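Local atomic coordinates of dihydroorotate dehydrogenase (Schistosoma mansoni, PDB entry 6UY4), a protein that probably oxidises (S)-dihydroorotate to orotate with a quinone as electron acceptor, using FMN, in de novo pyrimidine synthesis. Residues V43-T48 and N123-I128; G91-G96 and I110-V115; E133-V138 and F357-P362; V115-Q120 and D146-V151. All blocks are in the same frame, centred on the assembly; numbering follows the deposited sequence.

Interaction 1 of 4, residues V43-T48 and N123-I128. With QLA (2-[(4-fluorophenyl)amino]-3-hydroxynaphthalene-1,4-dione), chain B.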
# COMPACT_ATOMS: atom_id res chain seq x y z
N VAL A 43 12.35 -12.69 -17.58
CA VAL A 43 12.89 -11.71 -16.65
C VAL A 43 12.98 -12.39 -15.29
O VAL A 43 11.99 -12.47 -14.55
CB VAL A 43 12.03 -10.44 -16.59
CG1 VAL A 43 12.69 -9.39 -15.72
CG2 VAL A 43 11.78 -9.91 -18.00
N ARG A 44 14.17 -12.87 -14.95
CA ARG A 44 14.35 -13.59 -13.69
C ARG A 44 14.35 -12.65 -12.49
O ARG A 44 13.89 -13.03 -11.41
CB ARG A 44 15.65 -14.40 -13.72
CG ARG A 44 15.66 -15.50 -14.77
N ASP A 45 14.86 -11.43 -12.66
CA ASP A 45 14.91 -10.47 -11.56
C ASP A 45 13.55 -9.80 -11.38
O ASP A 45 12.91 -9.38 -12.35
CB ASP A 45 15.98 -9.42 -11.82
CG ASP A 45 16.23 -8.53 -10.61
OD1 ASP A 45 16.67 -9.05 -9.57
OD2 ASP A 45 15.98 -7.31 -10.71
N GLY A 46 13.12 -9.69 -10.13
CA GLY A 46 11.79 -9.17 -9.85
C GLY A 46 11.66 -7.68 -10.10
O GLY A 46 10.68 -7.22 -10.69
N GLU A 47 12.65 -6.90 -9.65
CA GLU A 47 12.57 -5.45 -9.81
C GLU A 47 12.66 -5.04 -11.27
O GLU A 47 12.08 -4.03 -11.67
CB GLU A 47 13.66 -4.76 -8.99
CG GLU A 47 13.55 -3.25 -8.96
CD GLU A 47 14.53 -2.61 -7.99
OE1 GLU A 47 15.20 -3.36 -7.25
OE2 GLU A 47 14.64 -1.37 -7.99
N THR A 48 13.38 -5.82 -12.09
CA THR A 48 13.45 -5.53 -13.52
C THR A 48 12.09 -5.68 -14.17
O THR A 48 11.66 -4.83 -14.96
CB THR A 48 14.47 -6.44 -14.19
OG1 THR A 48 15.75 -6.28 -13.56
CG2 THR A 48 14.59 -6.11 -15.67
N ASN A 123 17.79 0.83 -0.63
CA ASN A 123 18.73 -0.21 -0.26
C ASN A 123 19.34 -0.86 -1.49
O ASN A 123 18.85 -0.71 -2.62
CB ASN A 123 18.04 -1.27 0.61
CG ASN A 123 17.61 -0.72 1.96
OD1 ASN A 123 18.29 0.11 2.55
ND2 ASN A 123 16.47 -1.20 2.45
N ALA A 124 20.43 -1.58 -1.27
CA ALA A 124 21.17 -2.20 -2.37
C ALA A 124 20.35 -3.31 -3.02
O ALA A 124 19.53 -3.98 -2.37
CB ALA A 124 22.50 -2.76 -1.87
N ARG A 125 20.58 -3.51 -4.33
CA ARG A 125 19.94 -4.51 -5.17
C ARG A 125 20.80 -5.76 -5.27
O ARG A 125 22.03 -5.68 -5.22
CB ARG A 125 19.67 -3.94 -6.57
CG ARG A 125 18.81 -2.69 -6.57
CD ARG A 125 18.59 -2.17 -7.98
NE ARG A 125 17.83 -3.11 -8.80
CZ ARG A 125 17.46 -2.87 -10.06
NH1 ARG A 125 17.77 -1.72 -10.64
NH2 ARG A 125 16.77 -3.78 -10.73
N PRO A 126 20.20 -6.95 -5.41
CA PRO A 126 18.75 -7.21 -5.51
C PRO A 126 18.01 -7.04 -4.18
O PRO A 126 18.50 -7.46 -3.13
CB PRO A 126 18.69 -8.67 -5.97
CG PRO A 126 19.94 -9.27 -5.44
CD PRO A 126 20.98 -8.19 -5.53
N ARG A 127 16.83 -6.42 -4.25
CA ARG A 127 16.02 -6.16 -3.07
C ARG A 127 14.58 -6.65 -3.22
O ARG A 127 13.73 -6.29 -2.41
CB ARG A 127 16.03 -4.66 -2.74
CG ARG A 127 15.65 -3.77 -3.91
CD ARG A 127 16.13 -2.34 -3.70
NE ARG A 127 15.76 -1.48 -4.82
CZ ARG A 127 16.16 -0.22 -4.95
NH1 ARG A 127 15.78 0.49 -6.01
NH2 ARG A 127 16.95 0.33 -4.04
N ILE A 128 14.30 -7.46 -4.25
CA ILE A 128 12.98 -8.02 -4.48
C ILE A 128 13.14 -9.47 -4.89
O ILE A 128 13.95 -9.79 -5.77
CB ILE A 128 12.20 -7.24 -5.56
CG1 ILE A 128 11.84 -5.84 -5.07
CG2 ILE A 128 10.96 -8.00 -5.97
CD1 ILE A 128 11.08 -5.02 -6.09
C1 QLA B . 6.21 -6.40 -10.51
O1 QLA B . 5.92 -5.28 -10.14
C2 QLA B . 5.85 -6.81 -11.90
O2 QLA B . 5.30 -5.88 -12.66
C3 QLA B . 6.08 -8.14 -12.32
O3 QLA B . 7.23 -10.20 -11.91
C4 QLA B . 4.29 -8.24 -14.04
C5 QLA B . 3.21 -7.98 -13.22
C6 QLA B . 1.97 -7.64 -13.75
C7 QLA B . 1.85 -7.55 -15.10
C8 QLA B . 2.90 -7.78 -15.96
C9 QLA B . 4.13 -8.12 -15.42
C10 QLA B . 6.90 -9.07 -11.46
C11 QLA B . 7.25 -8.63 -10.10
C12 QLA B . 7.92 -9.52 -9.26
C13 QLA B . 8.25 -9.13 -7.97
C14 QLA B . 7.93 -7.86 -7.52
C15 QLA B . 7.27 -6.98 -8.34
C16 QLA B . 6.92 -7.36 -9.64
F1 QLA B . 0.65 -7.21 -15.63
N1 QLA B . 5.56 -8.58 -13.49
O HOH W 1 16.14 -5.74 -6.89

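Interaction 2 of 4, residues G91-G96 and I110-V115. With FMN (flavin mononucleotide), chain G.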
# COMPACT_ATOMS: atom_id res chain seq x y z
N GLY A 91 3.54 1.43 -3.27
CA GLY A 91 4.77 0.75 -3.60
C GLY A 91 4.89 0.30 -5.04
O GLY A 91 6.00 -0.00 -5.48
N PHE A 92 3.79 0.24 -5.77
CA PHE A 92 3.85 -0.15 -7.18
C PHE A 92 4.15 1.06 -8.05
O PHE A 92 5.14 1.09 -8.78
CB PHE A 92 2.54 -0.82 -7.60
CG PHE A 92 2.62 -1.54 -8.91
CD1 PHE A 92 2.32 -0.90 -10.10
CD2 PHE A 92 3.02 -2.87 -8.96
CE1 PHE A 92 2.40 -1.56 -11.31
CE2 PHE A 92 3.11 -3.54 -10.16
CZ PHE A 92 2.80 -2.88 -11.34
N ASP A 93 3.29 2.08 -7.99
CA ASP A 93 3.53 3.34 -8.68
C ASP A 93 4.19 4.32 -7.70
O ASP A 93 3.59 5.27 -7.20
CB ASP A 93 2.24 3.90 -9.25
CG ASP A 93 2.48 5.01 -10.26
OD1 ASP A 93 3.65 5.21 -10.65
OD2 ASP A 93 1.50 5.67 -10.65
N LYS A 94 5.47 4.03 -7.41
CA LYS A 94 6.20 4.82 -6.42
C LYS A 94 6.35 6.27 -6.86
O LYS A 94 6.41 7.17 -6.01
CB LYS A 94 7.58 4.21 -6.18
CG LYS A 94 7.57 2.82 -5.58
CD LYS A 94 8.98 2.23 -5.58
CE LYS A 94 9.03 0.90 -4.85
NZ LYS A 94 8.71 1.05 -3.40
N ASP A 95 6.43 6.53 -8.16
CA ASP A 95 6.74 7.85 -8.69
C ASP A 95 5.58 8.48 -9.45
O ASP A 95 5.75 9.55 -10.04
CB ASP A 95 7.97 7.77 -9.58
CG ASP A 95 9.13 7.04 -8.92
OD1 ASP A 95 9.33 7.23 -7.71
OD2 ASP A 95 9.82 6.27 -9.62
N GLY A 96 4.41 7.85 -9.44
CA GLY A 96 3.26 8.41 -10.13
C GLY A 96 3.41 8.44 -11.64
O GLY A 96 2.93 9.39 -12.28
N ILE A 110 -5.57 4.35 -6.81
CA ILE A 110 -4.14 4.06 -6.79
C ILE A 110 -3.50 4.89 -5.69
O ILE A 110 -3.80 6.08 -5.54
CB ILE A 110 -3.48 4.36 -8.15
CG1 ILE A 110 -4.28 3.74 -9.29
CG2 ILE A 110 -2.04 3.86 -8.16
CD1 ILE A 110 -4.37 2.23 -9.22
N GLU A 111 -2.63 4.26 -4.91
CA GLU A 111 -1.92 4.92 -3.82
C GLU A 111 -0.48 5.14 -4.28
O GLU A 111 0.38 4.27 -4.13
CB GLU A 111 -2.00 4.09 -2.54
CG GLU A 111 -1.36 4.74 -1.33
CD GLU A 111 -1.78 4.08 -0.03
OE1 GLU A 111 -2.99 3.85 0.16
OE2 GLU A 111 -0.89 3.79 0.81
N VAL A 112 -0.23 6.32 -4.85
CA VAL A 112 1.12 6.68 -5.26
C VAL A 112 2.01 6.83 -4.03
O VAL A 112 1.60 7.40 -3.01
CB VAL A 112 1.10 7.98 -6.09
CG1 VAL A 112 2.50 8.37 -6.52
CG2 VAL A 112 0.18 7.82 -7.29
N GLY A 113 3.23 6.30 -4.12
CA GLY A 113 4.15 6.33 -3.00
C GLY A 113 4.90 5.03 -2.85
O GLY A 113 4.67 4.09 -3.62
N THR A 114 5.80 4.94 -1.88
CA THR A 114 6.05 6.01 -0.91
C THR A 114 7.00 7.07 -1.46
O THR A 114 8.03 6.74 -2.04
CB THR A 114 6.62 5.43 0.40
OG1 THR A 114 5.62 4.67 1.08
CG2 THR A 114 7.12 6.54 1.32
N VAL A 115 6.64 8.34 -1.27
CA VAL A 115 7.41 9.47 -1.77
C VAL A 115 8.14 10.12 -0.60
O VAL A 115 7.53 10.42 0.44
CB VAL A 115 6.51 10.49 -2.48
CG1 VAL A 115 7.35 11.60 -3.10
CG2 VAL A 115 5.66 9.80 -3.54
N1 FMN G . 3.86 -0.05 1.31
C2 FMN G . 4.00 1.30 1.55
O2 FMN G . 3.27 1.85 2.38
N3 FMN G . 4.95 2.03 0.87
C4 FMN G . 5.77 1.42 -0.05
O4 FMN G . 6.62 2.08 -0.65
C4A FMN G . 5.63 0.06 -0.30
N5 FMN G . 6.45 -0.56 -1.22
C5A FMN G . 6.31 -1.91 -1.47
C6 FMN G . 7.14 -2.52 -2.40
C7 FMN G . 7.01 -3.88 -2.66
C7M FMN G . 7.90 -4.54 -3.67
C8 FMN G . 6.05 -4.63 -1.98
C8M FMN G . 5.90 -6.10 -2.25
C9 FMN G . 5.22 -4.01 -1.05
C9A FMN G . 5.35 -2.65 -0.79
N10 FMN G . 4.53 -2.03 0.14
C10 FMN G . 4.67 -0.67 0.38
C1' FMN G . 3.49 -2.80 0.89
C2' FMN G . 2.18 -2.85 0.11
O2' FMN G . 1.77 -1.54 -0.21
C3' FMN G . 1.09 -3.52 0.92
O3' FMN G . 1.00 -2.91 2.19
C4' FMN G . 1.33 -5.02 1.09
O4' FMN G . 2.16 -5.51 0.06
C5' FMN G . -0.01 -5.73 1.05
O5' FMN G . 0.17 -7.12 0.94
P FMN G . -0.33 -7.86 -0.40
O1P FMN G . -0.09 -9.34 -0.23
O2P FMN G . -1.79 -7.58 -0.63
O3P FMN G . 0.49 -7.36 -1.56

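Interaction 3 of 4, residues E133-V138 and F357-P362. With QLA (2-[(4-fluorophenyl)amino]-3-hydroxynaphthalene-1,4-dione), chain B.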
# COMPACT_ATOMS: atom_id res chain seq x y z
N GLU A 133 6.07 -20.41 -5.05
CA GLU A 133 5.45 -21.60 -4.46
C GLU A 133 4.30 -21.24 -3.53
O GLU A 133 3.39 -22.05 -3.33
CB GLU A 133 6.50 -22.42 -3.72
N LYS A 134 4.33 -20.04 -2.95
CA LYS A 134 3.27 -19.58 -2.06
C LYS A 134 2.58 -18.32 -2.57
O LYS A 134 1.79 -17.73 -1.83
CB LYS A 134 3.84 -19.33 -0.65
CG LYS A 134 4.50 -20.54 -0.02
N GLU A 135 2.84 -17.92 -3.81
CA GLU A 135 2.32 -16.67 -4.37
C GLU A 135 2.64 -15.49 -3.46
O GLU A 135 1.77 -14.69 -3.10
CB GLU A 135 0.82 -16.77 -4.65
CG GLU A 135 0.44 -17.81 -5.69
CD GLU A 135 -1.03 -17.74 -6.07
OE1 GLU A 135 -1.67 -16.71 -5.78
OE2 GLU A 135 -1.54 -18.72 -6.66
N ALA A 136 3.91 -15.39 -3.07
CA ALA A 136 4.37 -14.39 -2.12
C ALA A 136 5.57 -13.65 -2.69
O ALA A 136 6.21 -14.09 -3.65
CB ALA A 136 4.72 -15.03 -0.77
N VAL A 137 5.88 -12.51 -2.07
CA VAL A 137 7.02 -11.68 -2.43
C VAL A 137 7.70 -11.20 -1.16
O VAL A 137 7.02 -10.79 -0.20
CB VAL A 137 6.60 -10.49 -3.32
CG1 VAL A 137 7.78 -9.56 -3.57
CG2 VAL A 137 6.03 -10.97 -4.64
N VAL A 138 9.03 -11.25 -1.14
CA VAL A 138 9.84 -10.69 -0.06
C VAL A 138 10.65 -9.54 -0.64
O VAL A 138 11.40 -9.72 -1.61
CB VAL A 138 10.76 -11.75 0.57
CG1 VAL A 138 11.68 -11.10 1.59
CG2 VAL A 138 9.93 -12.86 1.20
N PHE A 357 -1.50 -8.91 -7.82
CA PHE A 357 -1.38 -8.28 -9.13
C PHE A 357 -0.15 -8.78 -9.88
O PHE A 357 -0.14 -8.81 -11.11
CB PHE A 357 -1.34 -6.76 -8.98
CG PHE A 357 -1.23 -6.02 -10.29
CD1 PHE A 357 -0.01 -5.57 -10.75
CD2 PHE A 357 -2.36 -5.77 -11.05
CE1 PHE A 357 0.10 -4.89 -11.95
CE2 PHE A 357 -2.26 -5.09 -12.25
CZ PHE A 357 -1.03 -4.65 -12.70
N VAL A 358 0.90 -9.18 -9.14
CA VAL A 358 2.09 -9.72 -9.78
C VAL A 358 1.81 -11.11 -10.35
O VAL A 358 2.23 -11.45 -11.46
CB VAL A 358 3.26 -9.74 -8.79
CG1 VAL A 358 4.44 -10.51 -9.36
CG2 VAL A 358 3.67 -8.33 -8.42
N TYR A 359 1.07 -11.93 -9.60
CA TYR A 359 0.83 -13.32 -9.97
C TYR A 359 -0.44 -13.53 -10.78
O TYR A 359 -0.63 -14.62 -11.33
CB TYR A 359 0.78 -14.20 -8.72
CG TYR A 359 2.12 -14.35 -8.02
CD1 TYR A 359 3.09 -15.21 -8.51
CD2 TYR A 359 2.41 -13.62 -6.87
CE1 TYR A 359 4.31 -15.35 -7.87
CE2 TYR A 359 3.63 -13.75 -6.23
CZ TYR A 359 4.57 -14.62 -6.74
OH TYR A 359 5.79 -14.75 -6.10
N GLN A 360 -1.31 -12.52 -10.88
CA GLN A 360 -2.54 -12.66 -11.65
C GLN A 360 -2.72 -11.62 -12.74
O GLN A 360 -3.60 -11.79 -13.59
CB GLN A 360 -3.77 -12.62 -10.72
CG GLN A 360 -3.74 -13.68 -9.62
CD GLN A 360 -5.03 -13.75 -8.84
OE1 GLN A 360 -6.06 -13.22 -9.27
NE2 GLN A 360 -4.99 -14.39 -7.68
N GLY A 361 -1.92 -10.56 -12.75
CA GLY A 361 -1.96 -9.59 -13.82
C GLY A 361 -3.08 -8.58 -13.70
O GLY A 361 -3.72 -8.45 -12.65
N PRO A 362 -3.31 -7.83 -14.77
CA PRO A 362 -4.35 -6.77 -14.75
C PRO A 362 -5.73 -7.28 -14.39
O PRO A 362 -6.43 -6.61 -13.62
CB PRO A 362 -4.31 -6.22 -16.19
CG PRO A 362 -2.92 -6.46 -16.63
CD PRO A 362 -2.49 -7.76 -16.00
C1 QLA B . 6.21 -6.40 -10.51
O1 QLA B . 5.92 -5.28 -10.14
C2 QLA B . 5.85 -6.81 -11.90
O2 QLA B . 5.30 -5.88 -12.66
C3 QLA B . 6.08 -8.14 -12.32
O3 QLA B . 7.23 -10.20 -11.91
C4 QLA B . 4.29 -8.24 -14.04
C5 QLA B . 3.21 -7.98 -13.22
C6 QLA B . 1.97 -7.64 -13.75
C7 QLA B . 1.85 -7.55 -15.10
C8 QLA B . 2.90 -7.78 -15.96
C9 QLA B . 4.13 -8.12 -15.42
C10 QLA B . 6.90 -9.07 -11.46
C11 QLA B . 7.25 -8.63 -10.10
C12 QLA B . 7.92 -9.52 -9.26
C13 QLA B . 8.25 -9.13 -7.97
C14 QLA B . 7.93 -7.86 -7.52
C15 QLA B . 7.27 -6.98 -8.34
C16 QLA B . 6.92 -7.36 -9.64
F1 QLA B . 0.65 -7.21 -15.63
N1 QLA B . 5.56 -8.58 -13.49

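Interaction 4 of 4, residues V115-Q120 and D146-V151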
# COMPACT_ATOMS: atom_id res chain seq x y z
N VAL A 115 6.64 8.34 -1.27
CA VAL A 115 7.41 9.47 -1.77
C VAL A 115 8.14 10.12 -0.60
O VAL A 115 7.53 10.42 0.44
CB VAL A 115 6.51 10.49 -2.48
CG1 VAL A 115 7.35 11.60 -3.10
CG2 VAL A 115 5.66 9.80 -3.54
N THR A 116 9.44 10.34 -0.77
CA THR A 116 10.29 11.04 0.18
C THR A 116 10.55 12.46 -0.28
O THR A 116 10.39 12.77 -1.47
CB THR A 116 11.62 10.29 0.35
OG1 THR A 116 12.24 10.14 -0.93
CG2 THR A 116 11.40 8.92 0.97
N PRO A 117 10.93 13.37 0.63
CA PRO A 117 11.20 14.76 0.21
C PRO A 117 12.30 14.86 -0.83
O PRO A 117 12.08 15.41 -1.92
CB PRO A 117 11.61 15.44 1.53
CG PRO A 117 10.92 14.65 2.58
CD PRO A 117 10.94 13.23 2.10
N ASN A 118 13.49 14.33 -0.52
CA ASN A 118 14.58 14.34 -1.49
C ASN A 118 14.59 13.04 -2.28
O ASN A 118 14.16 12.00 -1.78
CB ASN A 118 15.92 14.52 -0.78
CG ASN A 118 15.98 15.80 0.02
OD1 ASN A 118 15.48 16.84 -0.39
ND2 ASN A 118 16.61 15.73 1.19
N PRO A 119 15.07 13.08 -3.53
CA PRO A 119 15.23 11.83 -4.29
C PRO A 119 16.16 10.86 -3.57
O PRO A 119 17.24 11.24 -3.11
CB PRO A 119 15.82 12.31 -5.62
CG PRO A 119 15.39 13.73 -5.74
CD PRO A 119 15.38 14.27 -4.33
N GLN A 120 15.73 9.61 -3.47
CA GLN A 120 16.41 8.62 -2.66
C GLN A 120 16.70 7.38 -3.49
O GLN A 120 15.90 6.99 -4.34
CB GLN A 120 15.58 8.25 -1.42
CG GLN A 120 16.38 7.63 -0.29
CD GLN A 120 15.57 7.50 0.98
OE1 GLN A 120 16.02 7.89 2.05
NE2 GLN A 120 14.37 6.96 0.86
N ASP A 146 11.60 9.32 -6.27
CA ASP A 146 12.15 10.40 -7.08
C ASP A 146 12.06 11.76 -6.40
O ASP A 146 12.44 12.77 -7.01
CB ASP A 146 11.43 10.46 -8.43
CG ASP A 146 11.74 9.26 -9.31
OD1 ASP A 146 12.51 8.38 -8.87
OD2 ASP A 146 11.20 9.19 -10.44
N GLY A 147 11.58 11.82 -5.16
CA GLY A 147 11.47 13.07 -4.44
C GLY A 147 10.08 13.69 -4.56
O GLY A 147 9.24 13.28 -5.37
N HIS A 148 9.86 14.71 -3.73
CA HIS A 148 8.57 15.39 -3.73
C HIS A 148 8.31 16.09 -5.06
O HIS A 148 7.23 15.96 -5.64
CB HIS A 148 8.51 16.41 -2.59
CG HIS A 148 8.18 15.80 -1.26
ND1 HIS A 148 7.92 14.46 -1.10
CD2 HIS A 148 8.07 16.36 -0.03
CE1 HIS A 148 7.66 14.22 0.18
NE2 HIS A 148 7.74 15.35 0.84
N ASP A 149 9.30 16.82 -5.57
CA ASP A 149 9.08 17.67 -6.74
C ASP A 149 8.81 16.85 -7.99
O ASP A 149 7.92 17.19 -8.78
CB ASP A 149 10.29 18.59 -6.94
CG ASP A 149 10.54 19.50 -5.75
OD1 ASP A 149 9.80 19.38 -4.75
OD2 ASP A 149 11.47 20.32 -5.82
N ALA A 150 9.57 15.77 -8.20
CA ALA A 150 9.40 14.97 -9.41
C ALA A 150 8.03 14.29 -9.43
O ALA A 150 7.37 14.25 -10.48
CB ALA A 150 10.52 13.94 -9.53
N VAL A 151 7.59 13.77 -8.29
CA VAL A 151 6.30 13.10 -8.24
C VAL A 151 5.16 14.12 -8.27
O VAL A 151 4.10 13.86 -8.84
CB VAL A 151 6.21 12.19 -7.00
CG1 VAL A 151 4.89 11.45 -6.96
CG2 VAL A 151 7.37 11.21 -6.99

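Interaction 1 of 4, residues V43-T48 and N123-I128
The guanidinium of Arg125 carries Glu47 CD over one face, 3.3 Å above its plane and offset toward the rim, while Asp45 OD2 and Thr48 OG1 lie at its edge. Arg127 meets the same carboxylate differently: Glu47 OE2 sits at the edge of its guanidinium, in the plane, and Arg125 CG rests over one face. The Glu47-Arg127 pair is a side-on, two-nitrogen salt bridge with the two planes 19° apart. Arg127 NH1 gives 2.9 Å to the syn lone pair of Glu47 OE2, and Arg127 NE gives a more tilted 3.1 Å to Glu47 OE1. The salt bridge to Arg125 is one of charges only: Glu47 OE1, 3.1 Å from Arg125 NE, stands well out of that guanidinium plane. Chi1 of -173° turns the extended Glu47 chain away from its own backbone N, and its carboxylate ends over the Arg125 face and at the Arg127 edge; a water bridges OE1 to Arg127 N. Asp45 OD2 forms a long salt bridge to Arg125 NH2 at 3.6 Å and also caps the helix by accepting from Thr48 N. Nearer the inhibitor, Ile128 CD1 packs on Glu47 CB, and Ile128 CG2 touches QLA at C14. Arg127 NH2 donates to Asn123 O and also to Leu121 O. The network thus fastens the first turn of helix 46-58 to the segment entering strand 128-131.

Interaction 2 of 4, residues G91-G96 and I110-V115
Ile110, near the start of strand 109-115, packs CG2 loosely against Asp93 CB, and its side chain also touches Leu102 and Leu103 of helix 99-105. Glu111 turns its carboxylate to other partners, Gln352, Tyr196 and Asn169. Val112 lays CG1 against the backbone of the loop, 3.4 Å from Asp93 O and 3.5 Å from Gly96 N; CG1 lies anti to the backbone N (chi1 180°), which places it there. Gly113 makes both backbone hydrogen bonds of the contact: its N gives 3.3 Å to Asp93 O, and its O accepts from Gly91 N at 2.9 Å, with the donor above the carbonyl plane. The same Gly113 O receives a CA-H...O contact from Lys94. A cis peptide then leads to Thr114, which grips the flavin twice: Thr114 N donates to FMN O4 at 3.2 Å, and FMN N3 donates to Thr114 OG1 at 2.7 Å. Asn169 OD1 is a further partner of that hydroxyl. Val115 finishes with CG2 against Lys94 O. From the loop, Gly91 CA and Lys94 NZ approach FMN N5. Strand end and loop together form part of the FMN site at the C-terminal ends of the barrel strands, as in the dihydroorotate dehydrogenase family.

Interaction 3 of 4, residues E133-V138 and F357-P362
Tyr359 lays its ring against Glu135 at the G1 beta bulge of the hairpin that joins strands 128-131 and 136-139, where Glu135 and Ala136 both face Trp131. Glu135 CA stands over one face of the ring in a CH-pi contact, 3.9 Å from the centroid and 17° off the normal; its positive phi belongs to the bulge. The ring edge with the hydroxyl points at the next residue, and Tyr359 OH donates to Ala136 O at 2.6 Å, with the hydroxyl 35° out of the carbonyl plane of Ala136. Trp131 N makes a second, weak bond with this hydroxyl. Val137 CG2 meets the ring obliquely, 4.0 Å from Tyr359 CE2. Tyr359 has CG anti to its carbonyl carbon (chi1 -69°), which carries the ring from helix 355-360 across to the hairpin. Gln360 sends its amide instead to Ser335 and Lys367. The neighbouring residues of this helix and its exit line the inhibitor pocket. Val358 puts both methyls on the naphthoquinone, CG1 lying 3.5 Å from QLA C11 and CG2 3.6 Å from QLA C16. Past Gly361, the first residue beyond the helix, with positive phi, Pro362 CD lies 3.2 Å from the fluorine F1 of QLA.

Interaction 4 of 4, residues V115-Q120 and D146-V151
In the TIM-type barrel, the loop leaving strand 109-115 packs here on the start of helix 147-153, with Pro117 and His148 at the middle. Pro117 CA sits almost exactly over the centre of the imidazole, 3.4 Å from the centroid and 2° off the ring normal, a face-on CH-pi contact. The two side chains run side by side in the same direction, and Pro117 CG comes within 3.7 Å of His148 NE2. Chi1 of -81° sets the imidazole beside the backbone N of His148 and turns a ring face to Pro117 CA. The backbones are joined by one nearly straight hydrogen bond, His148 N to Pro117 O at 2.9 Å and 174°, although the donor lies above the carbonyl plane. Gly147 CA makes a CA-H...O contact with Thr116 O, and Pro119 CG lies 3.4 Å from Asp146 O. Beyond the imidazole, Val115 CG2 packs on Val151 CG1 at 3.9 Å, the two valines sliding past each other in opposite directions. Within the loop, Thr116 OG1 donates to Asn118 O at 2.8 Å, tying the loop to itself. Phe190 of helix 179-190 meets the imidazole edge-to-face. No ion pair joins the two segments: a single backbone bond fixes the loop against the helix start, and the rest is CH-pi, CA-H...O and apolar packing.

Interactions 1 and 3 both touch the inhibitor QLA and meet each other where Ile128 CG2 packs on Val137 CG1 at 4.3 Å, next to the flavin. Interaction 2 holds the FMN pyrimidine edge and reaches the inhibitor pocket through Phe92, whose CZ lies 3.4 Å from Phe357 CE1 of interaction 3 in an edge-to-face pair. All three thus touch a bound molecule, interactions 1 and 3 the inhibitor and interaction 2 both it and the flavin. Interaction 4 shares Val115 with interaction 2 and continues its packing outward, Val112 CG1 lying 3.9 Å from Val151 CG1. Asp95 and Asp146 bring like charges together there, and each has a long, weak ion pair with Lys97. Interactions 3 and 4 are farthest apart, about 27 Å between centres.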